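PDB 1TBX: protein F-93 from Sulfolobus virus 1, which probably acts as a viral transcription factor, binding as a homodimer through winged-helix domains to a (pseudo-)palindromic DNA target sequence. Local coordinates for residues L14-D19 against T82-Y87; N33-M38 against T86-K91. One frame throughout, in Å; residues are numbered along the deposited sequence.

From the N terminus the chain runs through helix 9-17, helix 25-33 and helix 40-52, then the two-stranded antiparallel wing 56-61 and 64-69, and finally the long helix 71-94. Both contacts end on that last helix, one turn apart and sharing Thr-86 and Tyr-87. Contact 1 closes the larger loop, bringing helix 9-17 back against residues 82-87. Contact 2 starts inside that loop, at residues 33-38, but finishes further on, at 86-91, so the two cross along the sequence. Tyr-16, Phe-36, Ile-84 and Lys-88 join them into one patch, tying helix 9-17 and the loop after helix 25-33 to the long helix that also meets the second subunit.

Contact 1: L14-D19 against T82-Y87; sequences LAYLYD and TAIETY
In this winged-helix protein the first helix, 9-17, rests on the long C-terminal helix 71-94 through Ala-15, Tyr-16 and Ile-84. The junction is small, about 103 Å² over both sides, buried and wholly apolar. Ala-15 and Ile-84 stand opposite each other, their CA atoms 7.8 Å apart, and both CB atoms point across the gap. Ile-84 fills most of the distance with its longer branch: CG1 lies anti to the carbonyl carbon (chi1 -69°), and CD1 at its end reaches Ala-15 CB at 3.4 Å. The shorter branch, CG2, meets the Tyr-16 ring obliquely, 4.5 Å from CE1, a looser touch than the one at Ala-15. In the winged-helix fold helix 9-17 packs on the helix-turn-helix that follows it, and here Tyr-16 contributes to that packing: its ring also lies on Leu-28 and Val-32 of helix 25-33, with Lys-81 of helix 71-94 in a cation-pi contact. Two residues to either side of Ile-84, Thr-86 OG1 donates a 2.6 Å hydrogen bond to Thr-82 O. This carbonyl oxygen also accepts from Thr-86 N, and the two donors come from opposite faces of its plane. Ala-83 and Thr-86 pack on Ser-79 of the second subunit, and Leu-14 of helix 9-17 touches Phe-6 of that same neighbouring chain.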
ATOM      1  N   LEU A  14      -3.027   4.796  -8.810  1.00 23.68           N
ATOM      2  CA  LEU A  14      -4.380   4.267  -8.869  1.00 24.74           C
ATOM      3  C   LEU A  14      -5.390   5.014  -7.957  1.00 27.91           C
ATOM      4  O   LEU A  14      -6.486   5.401  -8.390  1.00 26.44           O
ATOM      5  CB  LEU A  14      -4.350   2.761  -8.553  1.00 27.60           C
ATOM      6  CG  LEU A  14      -5.586   2.003  -9.037  1.00 29.11           C
ATOM      7  CD1 LEU A  14      -5.803   2.332 -10.500  1.00 23.89           C
ATOM      8  CD2 LEU A  14      -5.478   0.482  -8.782  1.00 23.90           C
ATOM      9  N   ALA A  15      -5.017   5.203  -6.695  1.00 26.89           N
ATOM     10  CA  ALA A  15      -5.856   5.879  -5.713  1.00 25.17           C
ATOM     11  C   ALA A  15      -6.199   7.268  -6.200  1.00 27.88           C
ATOM     12  O   ALA A  15      -7.342   7.687  -6.135  1.00 34.09           O
ATOM     13  CB  ALA A  15      -5.129   5.981  -4.404  1.00 22.52           C
ATOM     14  N   TYR A  16      -5.206   7.980  -6.715  1.00 27.22           N
ATOM     15  CA  TYR A  16      -5.415   9.360  -7.124  1.00 25.41           C
ATOM     16  C   TYR A  16      -6.325   9.511  -8.333  1.00 26.16           C
ATOM     17  O   TYR A  16      -6.996  10.545  -8.509  1.00 27.09           O
ATOM     18  CB  TYR A  16      -4.077  10.039  -7.336  1.00 26.40           C
ATOM     19  CG  TYR A  16      -3.587  10.550  -6.021  1.00 33.71           C
ATOM     20  CD1 TYR A  16      -3.097   9.673  -5.024  1.00 33.18           C
ATOM     21  CD2 TYR A  16      -3.687  11.917  -5.718  1.00 36.01           C
ATOM     22  CE1 TYR A  16      -2.682  10.183  -3.768  1.00 36.54           C
ATOM     23  CE2 TYR A  16      -3.271  12.436  -4.481  1.00 31.09           C
ATOM     24  CZ  TYR A  16      -2.774  11.583  -3.520  1.00 37.76           C
ATOM     25  OH  TYR A  16      -2.397  12.155  -2.326  1.00 36.73           O
ATOM     26  N   LEU A  17      -6.365   8.478  -9.163  1.00 24.41           N
ATOM     27  CA  LEU A  17      -7.189   8.526 -10.355  1.00 24.43           C
ATOM     28  C   LEU A  17      -8.681   8.471  -9.973  1.00 29.61           C
ATOM     29  O   LEU A  17      -9.545   9.062 -10.650  1.00 28.32           O
ATOM     30  CB  LEU A  17      -6.827   7.374 -11.284  1.00 23.46           C
ATOM     31  CG  LEU A  17      -7.530   7.314 -12.625  1.00 21.21           C
ATOM     32  CD1 LEU A  17      -7.536   8.697 -13.232  1.00 20.38           C
ATOM     33  CD2 LEU A  17      -6.815   6.333 -13.509  1.00 22.25           C
ATOM     34  N   TYR A  18      -8.969   7.762  -8.885  1.00 25.79           N
ATOM     35  CA  TYR A  18     -10.316   7.645  -8.477  1.00 27.15           C
ATOM     36  C   TYR A  18     -10.867   9.040  -8.300  1.00 29.98           C
ATOM     37  O   TYR A  18     -10.236   9.906  -7.699  1.00 37.33           O
ATOM     38  CB  TYR A  18     -10.479   6.804  -7.214  1.00 25.28           C
ATOM     39  CG  TYR A  18     -11.957   6.590  -6.916  1.00 24.98           C
ATOM     40  CD1 TYR A  18     -12.670   5.551  -7.530  1.00 21.10           C
ATOM     41  CD2 TYR A  18     -12.663   7.457  -6.052  1.00 21.87           C
ATOM     42  CE1 TYR A  18     -14.044   5.354  -7.277  1.00 25.34           C
ATOM     43  CE2 TYR A  18     -14.034   7.250  -5.767  1.00 23.01           C
ATOM     44  CZ  TYR A  18     -14.730   6.205  -6.397  1.00 25.74           C
ATOM     45  OH  TYR A  18     -16.104   6.004  -6.160  1.00 28.87           O
ATOM     46  N   ASP A  19     -12.051   9.242  -8.863  1.00 31.51           N
ATOM     47  CA  ASP A  19     -12.668  10.537  -8.885  1.00 40.95           C
ATOM     48  C   ASP A  19     -11.990  11.594  -9.770  1.00 39.22           C
ATOM     49  O   ASP A  19     -12.453  12.757  -9.790  1.00 38.27           O
ATOM     50  CB  ASP A  19     -12.731  11.099  -7.439  1.00 47.12           C
ATOM     51  CG  ASP A  19     -14.144  11.098  -6.863  1.00 52.30           C
ATOM     52  OD1 ASP A  19     -15.117  11.081  -7.657  1.00 49.70           O
ATOM     53  OD2 ASP A  19     -14.369  11.088  -5.622  1.00 59.69           O
ATOM     54  N   THR A  82      -8.640   4.800   0.677  1.00 25.80           N
ATOM     55  CA  THR A  82      -8.989   4.780   2.092  1.00 26.33           C
ATOM     56  C   THR A  82      -7.724   4.490   2.943  1.00 27.50           C
ATOM     57  O   THR A  82      -7.442   5.194   3.899  1.00 27.84           O
ATOM     58  CB  THR A  82     -10.277   3.800   2.340  1.00 25.68           C
ATOM     59  OG1 THR A  82     -10.505   3.540   3.724  1.00 33.43           O
ATOM     60  CG2 THR A  82     -10.078   2.415   1.897  1.00 25.33           C
ATOM     61  N   ALA A  83      -6.951   3.485   2.531  1.00 24.30           N
ATOM     62  CA  ALA A  83      -5.630   3.204   3.058  1.00 22.83           C
ATOM     63  C   ALA A  83      -4.628   4.402   3.003  1.00 23.23           C
ATOM     64  O   ALA A  83      -4.128   4.830   4.059  1.00 23.15           O
ATOM     65  CB  ALA A  83      -5.066   1.973   2.389  1.00 17.13           C
ATOM     66  N   ILE A  84      -4.352   4.952   1.811  1.00 21.18           N
ATOM     67  CA  ILE A  84      -3.463   6.131   1.674  1.00 22.97           C
ATOM     68  C   ILE A  84      -3.961   7.343   2.457  1.00 25.84           C
ATOM     69  O   ILE A  84      -3.189   8.053   3.129  1.00 27.36           O
ATOM     70  CB  ILE A  84      -3.294   6.516   0.202  1.00 28.63           C
ATOM     71  CG1 ILE A  84      -2.484   5.439  -0.528  1.00 29.18           C
ATOM     72  CG2 ILE A  84      -2.639   7.903   0.070  1.00 23.02           C
ATOM     73  CD1 ILE A  84      -2.922   5.202  -1.916  1.00 32.75           C
ATOM     74  N   GLU A  85      -5.259   7.571   2.384  1.00 23.45           N
ATOM     75  CA  GLU A  85      -5.850   8.660   3.112  1.00 23.55           C
ATOM     76  C   GLU A  85      -5.669   8.532   4.620  1.00 24.58           C
ATOM     77  O   GLU A  85      -5.428   9.538   5.306  1.00 23.57           O
ATOM     78  CB  GLU A  85      -7.304   8.754   2.742  1.00 17.61           C
ATOM     79  CG  GLU A  85      -7.822  10.143   2.927  1.00 29.68           C
ATOM     80  CD  GLU A  85      -7.326  11.103   1.840  1.00 40.90           C
ATOM     81  OE1 GLU A  85      -6.946  10.613   0.714  1.00 37.81           O
ATOM     82  OE2 GLU A  85      -7.335  12.350   2.134  1.00 42.88           O
ATOM     83  N   THR A  86      -5.801   7.295   5.123  1.00 21.45           N
ATOM     84  CA  THR A  86      -5.692   7.027   6.530  1.00 20.36           C
ATOM     85  C   THR A  86      -4.233   7.236   6.867  1.00 20.56           C
ATOM     86  O   THR A  86      -3.906   7.836   7.879  1.00 20.72           O
ATOM     87  CB  THR A  86      -6.121   5.563   6.822  1.00 25.13           C
ATOM     88  OG1 THR A  86      -7.498   5.388   6.468  1.00 24.61           O
ATOM     89  CG2 THR A  86      -6.056   5.233   8.346  1.00 15.05           C
ATOM     90  N   TYR A  87      -3.362   6.740   5.991  1.00 19.57           N
ATOM     91  CA  TYR A  87      -1.927   6.995   6.117  1.00 23.58           C
ATOM     92  C   TYR A  87      -1.589   8.475   6.270  1.00 25.58           C
ATOM     93  O   TYR A  87      -0.945   8.840   7.265  1.00 21.65           O
ATOM     94  CB  TYR A  87      -1.147   6.492   4.916  1.00 25.03           C
ATOM     95  CG  TYR A  87       0.350   6.586   5.115  1.00 28.57           C
ATOM     96  CD1 TYR A  87       0.923   6.222   6.333  1.00 30.69           C
ATOM     97  CD2 TYR A  87       1.194   7.044   4.096  1.00 25.78           C
ATOM     98  CE1 TYR A  87       2.281   6.301   6.543  1.00 30.12           C
ATOM     99  CE2 TYR A  87       2.563   7.127   4.303  1.00 28.33           C
ATOM    100  CZ  TYR A  87       3.100   6.755   5.527  1.00 30.31           C
ATOM    101  OH  TYR A  87       4.458   6.791   5.750  1.00 31.18           O
TER

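Contact 2: N33-M38 against T86-K91; sequences NAEFPM and TYKQIK
Lys-88 of helix 71-94 extends toward the loop 33-38, where Glu-35 and Phe-36 receive it. From CB, directed at the loop, the chain leaves with CG anti to the carbonyl carbon (chi1 -84°) and runs on to CD, which comes 3.6 Å from Glu-35 OE1. The next carbon, CE, makes two approaches: it lies 3.4 Å from Glu-35 OE1 and 3.9 Å from Phe-36 CE1, oblique to the phenyl ring. The bend at chi3 brings CE to this position, and the one at chi4 turns NZ away from the carboxylate, leaving it 4.3 Å from Glu-35 OE1, beyond salt-bridge range. NZ instead forms its salt bridge with Glu-85 OE1, one turn earlier on the same helix; the charge of Glu-35 probably adds a weaker attraction. The two side chains cross at about a right angle, and the carboxylate oxygen lies against the lysine's aliphatic CD and CE. Beside them Phe-36 CE2 is 4.5 Å from Tyr-87 CD2, the two rings meeting at their edges. Lys-91 CG lies over one face of the Tyr-87 ring, 3.6 Å above its plane, and Lys-91 NZ donates a hydrogen bond to Tyr-87 OH. The loop links helix 25-33 to helix 40-52, and Phe-36 reaches from it to touch both Tyr-16 of helix 9-17 and Ile-84 of helix 71-94.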
ATOM      1  N   ASN A  33       2.404  13.829  -7.552  1.00 27.05           N
ATOM      2  CA  ASN A  33       3.687  14.309  -7.143  1.00 24.60           C
ATOM      3  C   ASN A  33       3.669  15.403  -6.049  1.00 24.85           C
ATOM      4  O   ASN A  33       4.554  15.441  -5.182  1.00 26.12           O
ATOM      5  CB  ASN A  33       4.426  14.738  -8.374  1.00 19.03           C
ATOM      6  CG  ASN A  33       5.761  15.255  -8.046  1.00 20.82           C
ATOM      7  OD1 ASN A  33       6.663  14.497  -7.682  1.00 24.40           O
ATOM      8  ND2 ASN A  33       5.898  16.569  -8.092  1.00 17.06           N
ATOM      9  N   ALA A  34       2.652  16.264  -6.105  1.00 23.06           N
ATOM     10  CA  ALA A  34       2.347  17.287  -5.092  1.00 22.15           C
ATOM     11  C   ALA A  34       2.148  16.717  -3.683  1.00 26.81           C
ATOM     12  O   ALA A  34       2.209  17.470  -2.722  1.00 32.54           O
ATOM     13  CB  ALA A  34       1.084  18.086  -5.506  1.00 14.40           C
ATOM     14  N   GLU A  35       1.911  15.408  -3.558  1.00 25.30           N
ATOM     15  CA  GLU A  35       1.636  14.789  -2.263  1.00 28.39           C
ATOM     16  C   GLU A  35       2.572  13.648  -1.927  1.00 29.05           C
ATOM     17  O   GLU A  35       2.908  13.443  -0.782  1.00 33.58           O
ATOM     18  CB  GLU A  35       0.244  14.183  -2.275  1.00 29.11           C
ATOM     19  CG  GLU A  35      -0.863  15.175  -2.517  1.00 34.29           C
ATOM     20  CD  GLU A  35      -1.838  15.245  -1.372  1.00 31.97           C
ATOM     21  OE1 GLU A  35      -1.539  14.707  -0.284  1.00 50.80           O
ATOM     22  OE2 GLU A  35      -2.898  15.860  -1.542  1.00 34.62           O
ATOM     23  N   PHE A  36       2.927  12.874  -2.939  1.00 29.17           N
ATOM     24  CA  PHE A  36       3.808  11.748  -2.818  1.00 23.90           C
ATOM     25  C   PHE A  36       4.881  11.866  -3.889  1.00 25.82           C
ATOM     26  O   PHE A  36       4.785  11.193  -4.921  1.00 26.92           O
ATOM     27  CB  PHE A  36       2.997  10.503  -3.090  1.00 24.43           C
ATOM     28  CG  PHE A  36       2.112  10.138  -1.977  1.00 28.56           C
ATOM     29  CD1 PHE A  36       0.760  10.441  -2.031  1.00 26.12           C
ATOM     30  CD2 PHE A  36       2.629   9.503  -0.841  1.00 24.28           C
ATOM     31  CE1 PHE A  36      -0.067  10.110  -0.987  1.00 23.02           C
ATOM     32  CE2 PHE A  36       1.814   9.179   0.206  1.00 23.16           C
ATOM     33  CZ  PHE A  36       0.447   9.480   0.138  1.00 23.67           C
ATOM     34  N   PRO A  37       5.898  12.702  -3.678  1.00 27.30           N
ATOM     35  CA  PRO A  37       6.898  12.993  -4.750  1.00 29.18           C
ATOM     36  C   PRO A  37       7.441  11.732  -5.441  1.00 29.31           C
ATOM     37  O   PRO A  37       7.888  10.789  -4.783  1.00 32.21           O
ATOM     38  CB  PRO A  37       8.036  13.676  -4.008  1.00 20.15           C
ATOM     39  CG  PRO A  37       7.349  14.300  -2.826  1.00 26.47           C
ATOM     40  CD  PRO A  37       6.211  13.391  -2.416  1.00 20.30           C
HETATM   41  N   MSE A  38       7.327  11.677  -6.757  1.00 29.51           N
HETATM   42  CA  MSE A  38       8.010  10.636  -7.487  1.00 26.53           C
HETATM   43  C   MSE A  38       8.514  11.212  -8.790  1.00 27.68           C
HETATM   44  O   MSE A  38       8.173  12.350  -9.172  1.00 27.23           O
HETATM   45  CB  MSE A  38       7.124   9.418  -7.682  1.00 21.05           C
HETATM   46  CG  MSE A  38       6.275   9.435  -8.908  1.00 32.83           C
HETATM   47 SE   MSE A  38       4.575   8.498  -8.636  1.00 41.69          SE
HETATM   48  CE  MSE A  38       4.682   6.969  -9.747  1.00 47.90           C
ATOM     49  N   THR A  86      -5.801   7.295   5.123  1.00 21.45           N
ATOM     50  CA  THR A  86      -5.692   7.027   6.530  1.00 20.36           C
ATOM     51  C   THR A  86      -4.233   7.236   6.867  1.00 20.56           C
ATOM     52  O   THR A  86      -3.906   7.836   7.879  1.00 20.72           O
ATOM     53  CB  THR A  86      -6.121   5.563   6.822  1.00 25.13           C
ATOM     54  OG1 THR A  86      -7.498   5.388   6.468  1.00 24.61           O
ATOM     55  CG2 THR A  86      -6.056   5.233   8.346  1.00 15.05           C
ATOM     56  N   TYR A  87      -3.362   6.740   5.991  1.00 19.57           N
ATOM     57  CA  TYR A  87      -1.927   6.995   6.117  1.00 23.58           C
ATOM     58  C   TYR A  87      -1.589   8.475   6.270  1.00 25.58           C
ATOM     59  O   TYR A  87      -0.945   8.840   7.265  1.00 21.65           O
ATOM     60  CB  TYR A  87      -1.147   6.492   4.916  1.00 25.03           C
ATOM     61  CG  TYR A  87       0.350   6.586   5.115  1.00 28.57           C
ATOM     62  CD1 TYR A  87       0.923   6.222   6.333  1.00 30.69           C
ATOM     63  CD2 TYR A  87       1.194   7.044   4.096  1.00 25.78           C
ATOM     64  CE1 TYR A  87       2.281   6.301   6.543  1.00 30.12           C
ATOM     65  CE2 TYR A  87       2.563   7.127   4.303  1.00 28.33           C
ATOM     66  CZ  TYR A  87       3.100   6.755   5.527  1.00 30.31           C
ATOM     67  OH  TYR A  87       4.458   6.791   5.750  1.00 31.18           O
ATOM     68  N   LYS A  88      -2.002   9.298   5.282  1.00 20.06           N
ATOM     69  CA  LYS A  88      -1.871  10.740   5.359  1.00 21.18           C
ATOM     70  C   LYS A  88      -2.322  11.297   6.693  1.00 22.05           C
ATOM     71  O   LYS A  88      -1.590  12.051   7.311  1.00 24.42           O
ATOM     72  CB  LYS A  88      -2.712  11.376   4.307  1.00 26.86           C
ATOM     73  CG  LYS A  88      -2.123  11.494   2.935  1.00 29.23           C
ATOM     74  CD  LYS A  88      -3.035  12.435   2.095  1.00 36.27           C
ATOM     75  CE  LYS A  88      -3.181  11.886   0.640  1.00 50.39           C
ATOM     76  NZ  LYS A  88      -4.568  11.625   0.038  1.00 50.52           N
ATOM     77  N   GLN A  89      -3.499  10.902   7.184  1.00 25.42           N
ATOM     78  CA  GLN A  89      -3.993  11.417   8.477  1.00 23.50           C
ATOM     79  C   GLN A  89      -3.213  10.928   9.651  1.00 23.73           C
ATOM     80  O   GLN A  89      -3.236  11.550  10.703  1.00 27.21           O
ATOM     81  CB  GLN A  89      -5.474  11.101   8.700  1.00 23.15           C
ATOM     82  CG  GLN A  89      -6.383  11.886   7.806  1.00 32.74           C
ATOM     83  CD  GLN A  89      -6.135  13.418   7.898  1.00 36.51           C
ATOM     84  OE1 GLN A  89      -6.204  14.001   9.002  1.00 38.99           O
ATOM     85  NE2 GLN A  89      -5.831  14.045   6.763  1.00 23.93           N
ATOM     86  N   ILE A  90      -2.566   9.778   9.503  1.00 27.68           N
ATOM     87  CA  ILE A  90      -1.765   9.217  10.589  1.00 30.14           C
ATOM     88  C   ILE A  90      -0.452  10.028  10.672  1.00 29.72           C
ATOM     89  O   ILE A  90      -0.093  10.530  11.738  1.00 26.19           O
ATOM     90  CB  ILE A  90      -1.577   7.689  10.364  1.00 30.50           C
ATOM     91  CG1 ILE A  90      -2.650   6.911  11.120  1.00 27.89           C
ATOM     92  CG2 ILE A  90      -0.198   7.230  10.772  1.00 33.53           C
ATOM     93  CD1 ILE A  90      -2.709   5.457  10.729  1.00 33.10           C
ATOM     94  N   LYS A  91       0.210  10.195   9.525  1.00 29.14           N
ATOM     95  CA  LYS A  91       1.324  11.124   9.395  1.00 27.71           C
ATOM     96  C   LYS A  91       0.932  12.494  10.008  1.00 28.68           C
ATOM     97  O   LYS A  91       1.452  12.828  11.079  1.00 32.47           O
ATOM     98  CB  LYS A  91       1.892  11.164   7.955  1.00 23.06           C
ATOM     99  CG  LYS A  91       2.376   9.796   7.451  1.00 27.93           C
ATOM    100  CD  LYS A  91       3.869   9.479   7.775  1.00 35.79           C
ATOM    101  CE  LYS A  91       4.153   8.371   8.904  1.00 43.07           C
ATOM    102  NZ  LYS A  91       5.286   7.325   8.691  1.00 34.69           N
TER